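Local coordinates for clavulanic acid biosynthesis oligopeptide binding protein 2 (PDB 2WOL) that probably binds peptides or related small solutes as a solute-binding protein encoded in the clavulanic acid biosynthesis pathway of Streptomyces clavuligerus, at residues 396-401 and 425-430; 305-310 and 446-451; 336-341 and 403-408. All coordinates share one frame; numbering follows the deposited sequence. Where two conformers were deposited one is given.

Contact 1: 396-401 and 425-430; sequences GTQRGK and LDVATY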
loop_
_atom_site.group_PDB
_atom_site.type_symbol
_atom_site.label_atom_id
_atom_site.label_comp_id
_atom_site.label_asym_id
_atom_site.label_seq_id
_atom_site.Cartn_x
_atom_site.Cartn_y
_atom_site.Cartn_z
ATOM N N GLY A 396 -14.677 17.078 5.115
ATOM C CA GLY A 396 -14.825 15.793 5.795
ATOM C C GLY A 396 -13.487 15.256 6.264
ATOM O O GLY A 396 -12.480 15.375 5.561
ATOM N N THR A 397 -13.474 14.657 7.453
ATOM C CA THR A 397 -12.236 14.158 8.046
ATOM C C THR A 397 -12.494 13.079 9.103
ATOM O O THR A 397 -13.646 12.759 9.400
ATOM C CB THR A 397 -11.402 15.319 8.650
ATOM O OG1 THR A 397 -10.092 14.852 8.978
ATOM C CG2 THR A 397 -12.066 15.891 9.899
ATOM N N GLN A 398 -11.410 12.513 9.633
ATOM C CA GLN A 398 -11.432 11.612 10.790
ATOM C C GLN A 398 -11.024 12.395 12.026
ATOM O O GLN A 398 -10.363 13.430 11.915
ATOM C CB GLN A 398 -10.384 10.505 10.636
ATOM C CG GLN A 398 -10.592 9.481 9.546
ATOM C CD GLN A 398 -9.474 8.442 9.517
ATOM O OE1 GLN A 398 -8.378 8.672 10.039
ATOM N NE2 GLN A 398 -9.748 7.293 8.913
ATOM N N ARG A 399 -11.377 11.881 13.204
ATOM C CA ARG A 399 -10.765 12.326 14.457
ATOM C C ARG A 399 -9.271 12.004 14.457
ATOM O O ARG A 399 -8.847 11.010 13.863
ATOM C CB ARG A 399 -11.437 11.649 15.657
ATOM C CG ARG A 399 -12.638 12.405 16.205
ATOM C CD ARG A 399 -13.542 11.522 17.061
ATOM N NE ARG A 399 -14.431 10.678 16.258
ATOM C CZ ARG A 399 -15.662 11.017 15.875
ATOM N NH1 ARG A 399 -16.175 12.195 16.208
ATOM N NH2 ARG A 399 -16.385 10.170 15.150
ATOM N N GLY A 400 -8.478 12.850 15.111
ATOM C CA GLY A 400 -7.040 12.620 15.237
ATOM C C GLY A 400 -6.196 13.496 14.330
ATOM O O GLY A 400 -6.449 14.695 14.200
ATOM N N LYS A 401 -5.192 12.889 13.701
ATOM C CA LYS A 401 -4.239 13.613 12.856
ATOM C C LYS A 401 -4.906 14.233 11.628
ATOM O O LYS A 401 -4.511 15.311 11.174
ATOM C CB LYS A 401 -3.090 12.692 12.427
ATOM C CG LYS A 401 -1.766 13.409 12.185
ATOM C CD LYS A 401 -1.121 13.856 13.492
ATOM C CE LYS A 401 0.186 14.592 13.245
ATOM N NZ LYS A 401 0.598 15.413 14.422
ATOM N N LEU A 425 -16.091 11.950 10.527
ATOM C CA LEU A 425 -16.707 10.670 10.215
ATOM C C LEU A 425 -16.018 9.565 11.010
ATOM O O LEU A 425 -14.850 9.698 11.380
ATOM C CB LEU A 425 -16.625 10.382 8.711
ATOM C CG LEU A 425 -17.248 11.406 7.752
ATOM C CD1 LEU A 425 -16.867 11.097 6.307
ATOM C CD2 LEU A 425 -18.767 11.473 7.918
ATOM N N ASP A 426 -16.748 8.480 11.268
ATOM C CA ASP A 426 -16.224 7.329 12.006
ATOM C C ASP A 426 -14.895 6.843 11.426
ATOM O O ASP A 426 -14.765 6.661 10.212
ATOM C CB ASP A 426 -17.245 6.189 11.996
ATOM C CG ASP A 426 -17.044 5.202 13.137
ATOM O OD1 ASP A 426 -15.883 4.900 13.497
ATOM O OD2 ASP A 426 -18.062 4.717 13.674
ATOM N N VAL A 427 -13.919 6.636 12.309
ATOM C CA VAL A 427 -12.561 6.247 11.923
ATOM C C VAL A 427 -12.514 4.863 11.265
ATOM O O VAL A 427 -11.933 4.702 10.188
ATOM C CB VAL A 427 -11.588 6.299 13.142
ATOM C CG1 VAL A 427 -10.213 5.745 12.779
ATOM C CG2 VAL A 427 -11.461 7.726 13.668
ATOM N N ALA A 428 -13.139 3.881 11.915
ATOM C CA ALA A 428 -13.086 2.482 11.484
ATOM C C ALA A 428 -13.671 2.242 10.090
ATOM O O ALA A 428 -13.194 1.372 9.357
ATOM C CB ALA A 428 -13.776 1.591 12.507
ATOM N N THR A 429 -14.694 3.017 9.731
ATOM C CA THR A 429 -15.380 2.853 8.450
ATOM C C THR A 429 -15.149 4.025 7.491
ATOM O O THR A 429 -15.900 4.196 6.532
ATOM C CB THR A 429 -16.900 2.684 8.646
ATOM O OG1 THR A 429 -17.428 3.844 9.302
ATOM C CG2 THR A 429 -17.213 1.437 9.471
ATOM N N TYR A 430 -14.110 4.817 7.747
ATOM C CA TYR A 430 -13.845 6.032 6.969
ATOM C C TYR A 430 -13.690 5.769 5.471
ATOM O O TYR A 430 -14.139 6.565 4.643
ATOM C CB TYR A 430 -12.608 6.749 7.511
ATOM C CG TYR A 430 -12.399 8.145 6.960
ATOM C CD1 TYR A 430 -13.259 9.189 7.309
ATOM C CD2 TYR A 430 -11.329 8.427 6.110
ATOM C CE1 TYR A 430 -13.066 10.473 6.817
ATOM C CE2 TYR A 430 -11.124 9.715 5.614
ATOM C CZ TYR A 430 -11.999 10.730 5.970
ATOM O OH TYR A 430 -11.812 12.005 5.488
HETATM O O HOH W 1 -13.735 10.459 13.558
#
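One face of the Tyr430 ring is covered by the aliphatic part of Gln398, whose CG sits 3.5 Å from the ring centroid and only 15° off the normal, a CH-pi contact. In the plane of the same ring, CB of Leu425 lies at the edge. The amide of Gln398 does not lie flat on the ring: the two planes are 66° apart, and NE2 reaches past the ring's root to within 3.2 Å of Tyr430 CB. With CG beside its own backbone N (chi1 -67°) and the chain extended beyond, the glutamine runs over the ring and carries its amide on toward Val427. The phenol oxygen lies against the backbone of Gly396 and Thr397, OH of Tyr430 3.4 Å from Thr397 CA, and hydrogen-bonds to the carbonyl O of Val450. The one direct hydrogen bond between the segments runs from Leu425 N to Thr397 O, 2.8 Å. Beyond it the chains are bridged by a water that accepts from Arg399 N and donates to Leu425 O at 2.6 Å. The Arg399 guanidinium only comes near the carbonyl of Leu425, NH2 4.1 Å from Leu425 O; its NH1 makes a salt bridge with Glu424. Val427 to Tyr430 form a type I turn, from which CB of Tyr430 points back at strand 391-398. These are the C-terminal ends of two parallel neighbours, strands 391-398 and 418-425, joined through helix 401-414 as a beta-alpha-beta crossover in the mixed sheet of this solute-binding protein fold.

Contact 2: 305-310 and 446-451; sequences HFVAMQ and LGLLVT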
loop_
_atom_site.group_PDB
_atom_site.type_symbol
_atom_site.label_atom_id
_atom_site.label_comp_id
_atom_site.label_asym_id
_atom_site.label_seq_id
_atom_site.Cartn_x
_atom_site.Cartn_y
_atom_site.Cartn_z
ATOM N N HIS A 305 -0.416 12.104 1.509
ATOM C CA HIS A 305 -1.461 12.785 2.247
ATOM C C HIS A 305 -1.978 13.908 1.357
ATOM O O HIS A 305 -1.197 14.711 0.841
ATOM C CB HIS A 305 -0.898 13.343 3.557
ATOM C CG HIS A 305 -1.943 13.762 4.542
ATOM N ND1 HIS A 305 -2.883 12.889 5.049
ATOM C CD2 HIS A 305 -2.180 14.955 5.136
ATOM C CE1 HIS A 305 -3.663 13.530 5.900
ATOM N NE2 HIS A 305 -3.261 14.787 5.968
ATOM N N PHE A 306 -3.293 13.955 1.162
ATOM C CA PHE A 306 -3.877 14.942 0.263
ATOM C C PHE A 306 -5.287 15.356 0.660
ATOM O O PHE A 306 -5.910 14.740 1.524
ATOM C CB PHE A 306 -3.838 14.458 -1.203
ATOM C CG PHE A 306 -4.690 13.242 -1.488
ATOM C CD1 PHE A 306 -5.969 13.385 -2.022
ATOM C CD2 PHE A 306 -4.200 11.958 -1.258
ATOM C CE1 PHE A 306 -6.753 12.271 -2.309
ATOM C CE2 PHE A 306 -4.977 10.837 -1.542
ATOM C CZ PHE A 306 -6.259 10.996 -2.065
ATOM N N VAL A 307 -5.764 16.425 0.030
ATOM C CA VAL A 307 -7.147 16.857 0.155
ATOM C C VAL A 307 -7.807 16.705 -1.215
ATOM O O VAL A 307 -7.270 17.164 -2.231
ATOM C CB VAL A 307 -7.247 18.324 0.651
ATOM C CG1 VAL A 307 -8.696 18.815 0.626
ATOM C CG2 VAL A 307 -6.659 18.455 2.056
ATOM N N ALA A 308 -8.956 16.039 -1.235
ATOM C CA ALA A 308 -9.728 15.872 -2.458
ATOM C C ALA A 308 -10.880 16.860 -2.486
ATOM O O ALA A 308 -11.499 17.120 -1.460
ATOM C CB ALA A 308 -10.251 14.445 -2.562
ATOM N N MET A 309 -11.151 17.410 -3.666
ATOM C CA MET A 309 -12.302 18.283 -3.879
ATOM C C MET A 309 -13.285 17.646 -4.859
ATOM O O MET A 309 -12.884 17.089 -5.882
ATOM C CB MET A 309 -11.856 19.662 -4.351
ATOM C CG MET A 309 -11.336 20.524 -3.214
ATOM S SD MET A 309 -10.638 22.088 -3.755
ATOM C CE MET A 309 -8.991 21.592 -4.249
ATOM N N GLN A 310 -14.570 17.733 -4.521
ATOM C CA GLN A 310 -15.620 16.957 -5.178
ATOM C C GLN A 310 -16.499 17.823 -6.080
ATOM O O GLN A 310 -17.328 18.574 -5.574
ATOM C CB GLN A 310 -16.491 16.273 -4.117
ATOM C CG GLN A 310 -15.873 15.049 -3.438
ATOM C CD GLN A 310 -14.508 15.321 -2.844
ATOM O OE1 GLN A 310 -13.494 14.919 -3.408
ATOM N NE2 GLN A 310 -14.474 16.029 -1.719
ATOM N N LEU A 446 -19.813 17.010 1.402
ATOM C CA LEU A 446 -18.386 17.103 1.708
ATOM C C LEU A 446 -17.588 17.532 0.480
ATOM O O LEU A 446 -17.085 16.702 -0.283
ATOM C CB LEU A 446 -17.870 15.771 2.273
ATOM C CG LEU A 446 -18.653 15.225 3.476
ATOM C CD1 LEU A 446 -18.157 13.852 3.912
ATOM C CD2 LEU A 446 -18.633 16.209 4.650
ATOM N N GLY A 447 -17.488 18.847 0.300
ATOM C CA GLY A 447 -16.809 19.443 -0.846
ATOM C C GLY A 447 -15.310 19.220 -0.825
ATOM O O GLY A 447 -14.672 19.194 -1.880
ATOM N N LEU A 448 -14.761 19.082 0.382
ATOM C CA LEU A 448 -13.360 18.710 0.577
ATOM C C LEU A 448 -13.270 17.501 1.498
ATOM O O LEU A 448 -14.107 17.334 2.391
ATOM C CB LEU A 448 -12.551 19.865 1.182
ATOM C CG LEU A 448 -12.685 21.264 0.577
ATOM C CD1 LEU A 448 -13.640 22.099 1.425
ATOM C CD2 LEU A 448 -11.340 21.955 0.479
ATOM N N LEU A 449 -12.249 16.674 1.280
ATOM C CA LEU A 449 -12.017 15.468 2.079
ATOM C C LEU A 449 -10.535 15.316 2.367
ATOM O O LEU A 449 -9.708 15.443 1.456
ATOM C CB LEU A 449 -12.513 14.223 1.334
ATOM C CG LEU A 449 -14.024 14.070 1.145
ATOM C CD1 LEU A 449 -14.333 13.016 0.091
ATOM C CD2 LEU A 449 -14.681 13.713 2.483
ATOM N N VAL A 450 -10.201 15.038 3.626
ATOM C CA VAL A 450 -8.820 14.759 4.016
ATOM C C VAL A 450 -8.595 13.257 3.998
ATOM O O VAL A 450 -9.368 12.499 4.587
ATOM C CB VAL A 450 -8.499 15.288 5.438
ATOM C CG1 VAL A 450 -7.053 14.946 5.838
ATOM C CG2 VAL A 450 -8.730 16.784 5.521
ATOM N N THR A 451 -7.535 12.816 3.329
ATOM C CA THR A 451 -7.202 11.400 3.356
ATOM C C THR A 451 -5.720 11.135 3.122
ATOM O O THR A 451 -4.949 12.055 2.858
ATOM C CB THR A 451 -8.093 10.578 2.381
ATOM O OG1 THR A 451 -8.029 9.191 2.735
ATOM C CG2 THR A 451 -7.670 10.766 0.932
#
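Strands 303-309 and 448-453 are antiparallel neighbours in a mixed sheet, and all their residues that touch here are buried. Phe306 pairs with Thr451 and Ala308 with Leu449 as hydrogen-bonded pairs, each joined by two backbone bonds; Phe306 N to Thr451 O measures 3.0 Å, with 172° at the hydrogen. Val307 with Val450 and Met309 with Leu448 are the non-hydrogen-bonded pairs between and beyond them.

On the face carrying Phe306 and Thr451, the methyl CG2 of Thr451 lies over one face of the phenyl ring, displaced toward its rim, 3.7 Å from the centroid in a CH-pi contact. A chi1 of 65° places the ring between its own backbone N and carbonyl carbon, alongside the threonine. Strand 523-534 flanks 303-309 on its other edge, making 303-309 an interior strand, and Leu523 packs against both Phe306 and Ala308.

Val307, Met309, Leu448 and Val450 form the other face. There, Met309 CG and Leu448 CD2 meet at 4.0 Å, with the two side chains side by side. Where the strand ends, Gln310 folds back at chi2 (54°): its NE2 donates to Leu446 O at 3.1 Å, nearly straight and in the amide plane, and also to Ala308 O at 3.2 Å, from above the plane of a carbonyl that takes Leu449 N in its plane.

Contact 3: 336-341 and 403-408; sequences DARGGP and RLVADA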
loop_
_atom_site.group_PDB
_atom_site.type_symbol
_atom_site.label_atom_id
_atom_site.label_comp_id
_atom_site.label_asym_id
_atom_site.label_seq_id
_atom_site.Cartn_x
_atom_site.Cartn_y
_atom_site.Cartn_z
ATOM N N ASP A 336 2.886 21.172 9.305
ATOM C CA ASP A 336 2.997 21.240 10.763
ATOM C C ASP A 336 1.872 20.457 11.435
ATOM O O ASP A 336 2.091 19.807 12.458
ATOM C CB ASP A 336 3.031 22.692 11.250
ATOM C CG ASP A 336 4.376 23.367 11.002
ATOM O OD1 ASP A 336 5.315 22.695 10.528
ATOM O OD2 ASP A 336 4.493 24.581 11.280
ATOM N N ALA A 337 0.680 20.503 10.841
ATOM C CA ALA A 337 -0.453 19.718 11.323
ATOM C C ALA A 337 -0.188 18.220 11.169
ATOM O O ALA A 337 -0.750 17.408 11.905
ATOM C CB ALA A 337 -1.728 20.117 10.592
ATOM N N ARG A 338 0.672 17.874 10.211
ATOM C CA ARG A 338 1.024 16.485 9.909
ATOM C C ARG A 338 2.261 15.999 10.689
ATOM O O ARG A 338 2.642 14.829 10.587
ATOM C CB ARG A 338 1.229 16.318 8.390
ATOM C CG ARG A 338 1.244 14.874 7.887
ATOM C CD ARG A 338 -0.109 14.202 8.074
ATOM N NE ARG A 338 0.037 12.832 8.558
ATOM C CZ ARG A 338 -0.974 12.051 8.931
ATOM N NH1 ARG A 338 -2.227 12.491 8.869
ATOM N NH2 ARG A 338 -0.733 10.817 9.359
ATOM N N GLY A 339 2.876 16.885 11.470
ATOM C CA GLY A 339 4.046 16.515 12.277
ATOM C C GLY A 339 5.247 17.439 12.150
ATOM O O GLY A 339 6.267 17.235 12.817
ATOM N N GLY A 340 5.131 18.448 11.288
ATOM C CA GLY A 340 6.163 19.477 11.154
ATOM C C GLY A 340 6.319 20.258 12.451
ATOM O O GLY A 340 5.453 20.178 13.332
ATOM N N PRO A 341 7.400 21.051 12.574
ATOM C CA PRO A 341 8.378 21.406 11.541
ATOM C C PRO A 341 9.416 20.344 11.146
ATOM O O PRO A 341 10.021 20.473 10.079
ATOM C CB PRO A 341 9.089 22.620 12.147
ATOM C CG PRO A 341 9.013 22.400 13.608
ATOM C CD PRO A 341 7.700 21.712 13.861
ATOM N N ARG A 403 -7.927 15.363 11.602
ATOM C CA ARG A 403 -8.650 16.532 12.111
ATOM C C ARG A 403 -7.739 17.756 12.214
ATOM O O ARG A 403 -8.142 18.866 11.853
ATOM C CB ARG A 403 -9.321 16.229 13.461
ATOM C CG ARG A 403 -10.027 17.423 14.115
ATOM C CD ARG A 403 -11.104 18.014 13.211
ATOM N NE ARG A 403 -11.538 19.342 13.647
ATOM C CZ ARG A 403 -12.693 19.601 14.254
ATOM N NH1 ARG A 403 -13.556 18.626 14.510
ATOM N NH2 ARG A 403 -12.989 20.845 14.601
ATOM N N LEU A 404 -6.515 17.547 12.695
ATOM C CA LEU A 404 -5.523 18.621 12.750
ATOM C C LEU A 404 -5.260 19.203 11.363
ATOM O O LEU A 404 -5.168 20.420 11.204
ATOM C CB LEU A 404 -4.210 18.136 13.376
ATOM C CG LEU A 404 -4.220 17.671 14.837
ATOM C CD1 LEU A 404 -2.830 17.205 15.241
ATOM C CD2 LEU A 404 -4.718 18.758 15.781
ATOM N N VAL A 405 -5.151 18.326 10.368
ATOM C CA VAL A 405 -4.985 18.752 8.979
ATOM C C VAL A 405 -6.214 19.536 8.500
ATOM O O VAL A 405 -6.074 20.605 7.896
ATOM C CB VAL A 405 -4.654 17.555 8.052
ATOM C CG1 VAL A 405 -4.738 17.951 6.578
ATOM C CG2 VAL A 405 -3.268 17.003 8.379
ATOM N N ALA A 406 -7.408 19.024 8.802
ATOM C CA ALA A 406 -8.651 19.719 8.451
ATOM C C ALA A 406 -8.689 21.138 9.022
ATOM O O ALA A 406 -9.047 22.081 8.314
ATOM C CB ALA A 406 -9.871 18.924 8.912
ATOM N N ASP A 407 -8.305 21.276 10.292
ATOM C CA ASP A 407 -8.257 22.578 10.962
ATOM C C ASP A 407 -7.297 23.539 10.262
ATOM O O ASP A 407 -7.577 24.735 10.151
ATOM C CB ASP A 407 -7.855 22.429 12.435
ATOM C CG ASP A 407 -8.921 21.737 13.275
ATOM O OD1 ASP A 407 -10.104 21.716 12.868
ATOM O OD2 ASP A 407 -8.568 21.219 14.358
ATOM N N ALA A 408 -6.166 23.009 9.800
ATOM C CA ALA A 408 -5.197 23.798 9.044
ATOM C C ALA A 408 -5.747 24.224 7.678
ATOM O O ALA A 408 -5.405 25.299 7.171
ATOM C CB ALA A 408 -3.890 23.039 8.898
#
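Apolar packing carries this contact, centred on the methyl group of Ala337 at the end of helix 331-337. Its CB points at helix 401-414, among Ala408 CB at 4.0 Å, Val405 CG2 at 4.1 Å and Leu404 CB at 4.2 Å. Val405 CG2, anti to its own carbonyl carbon, is turned toward Ala337 and also meets the aliphatic part of Arg338, whose CD is 4.2 Å away.

Contacts with main-chain atoms complete the fit. Ala337 CB comes 3.5 Å from Leu404 O, a carbonyl already engaged within its own helix by Ala408 N. In return, Leu404 packs against the carbonyl oxygen of Ala337, its CB 3.8 Å from Ala337 O.

The polar groups bond within their own segment or to other parts of the chain. The helix 331-337 ends in a Schellman motif, with Gly339 at positive phi (130°). On helix 401-414, Arg403 NE donates to Asp407 OD1 at 2.9 Å, a salt bridge one turn apart, made on the syn side but tilted out of the carboxylate plane; Arg403 NH1 pairs additionally with Glu424.

Arg338 packs on His305 of strand 303-309, which Val405 also touches, while Arg403 and Asp407 lie against Val422 of strand 418-425. Helix 401-414 thus packs on both the sheet and the end of helix 331-337, while Arg338 reaches the sheet directly.

How the contacts relate
All three contacts lie on one side of the chain's centre, their own centres about 12 Å (1 and 2), 14 Å (2 and 3) and 15 Å (1 and 3) apart. Contacts 1 and 2 share the mixed sheet, in which strand 391-398 is the parallel neighbour of 448-453; contact 3 lies on helix 401-414, which directly follows strand 391-398. Along the chain, contact 2 closes a long loop that encloses the other two, whose segments alternate in the order 336-341, 396-401, 403-408, 425-430. Val405 and Ala406 pack on Val450, layering the helix onto the sheet. Distant parts of the sequence thus build one continuous alpha/beta unit.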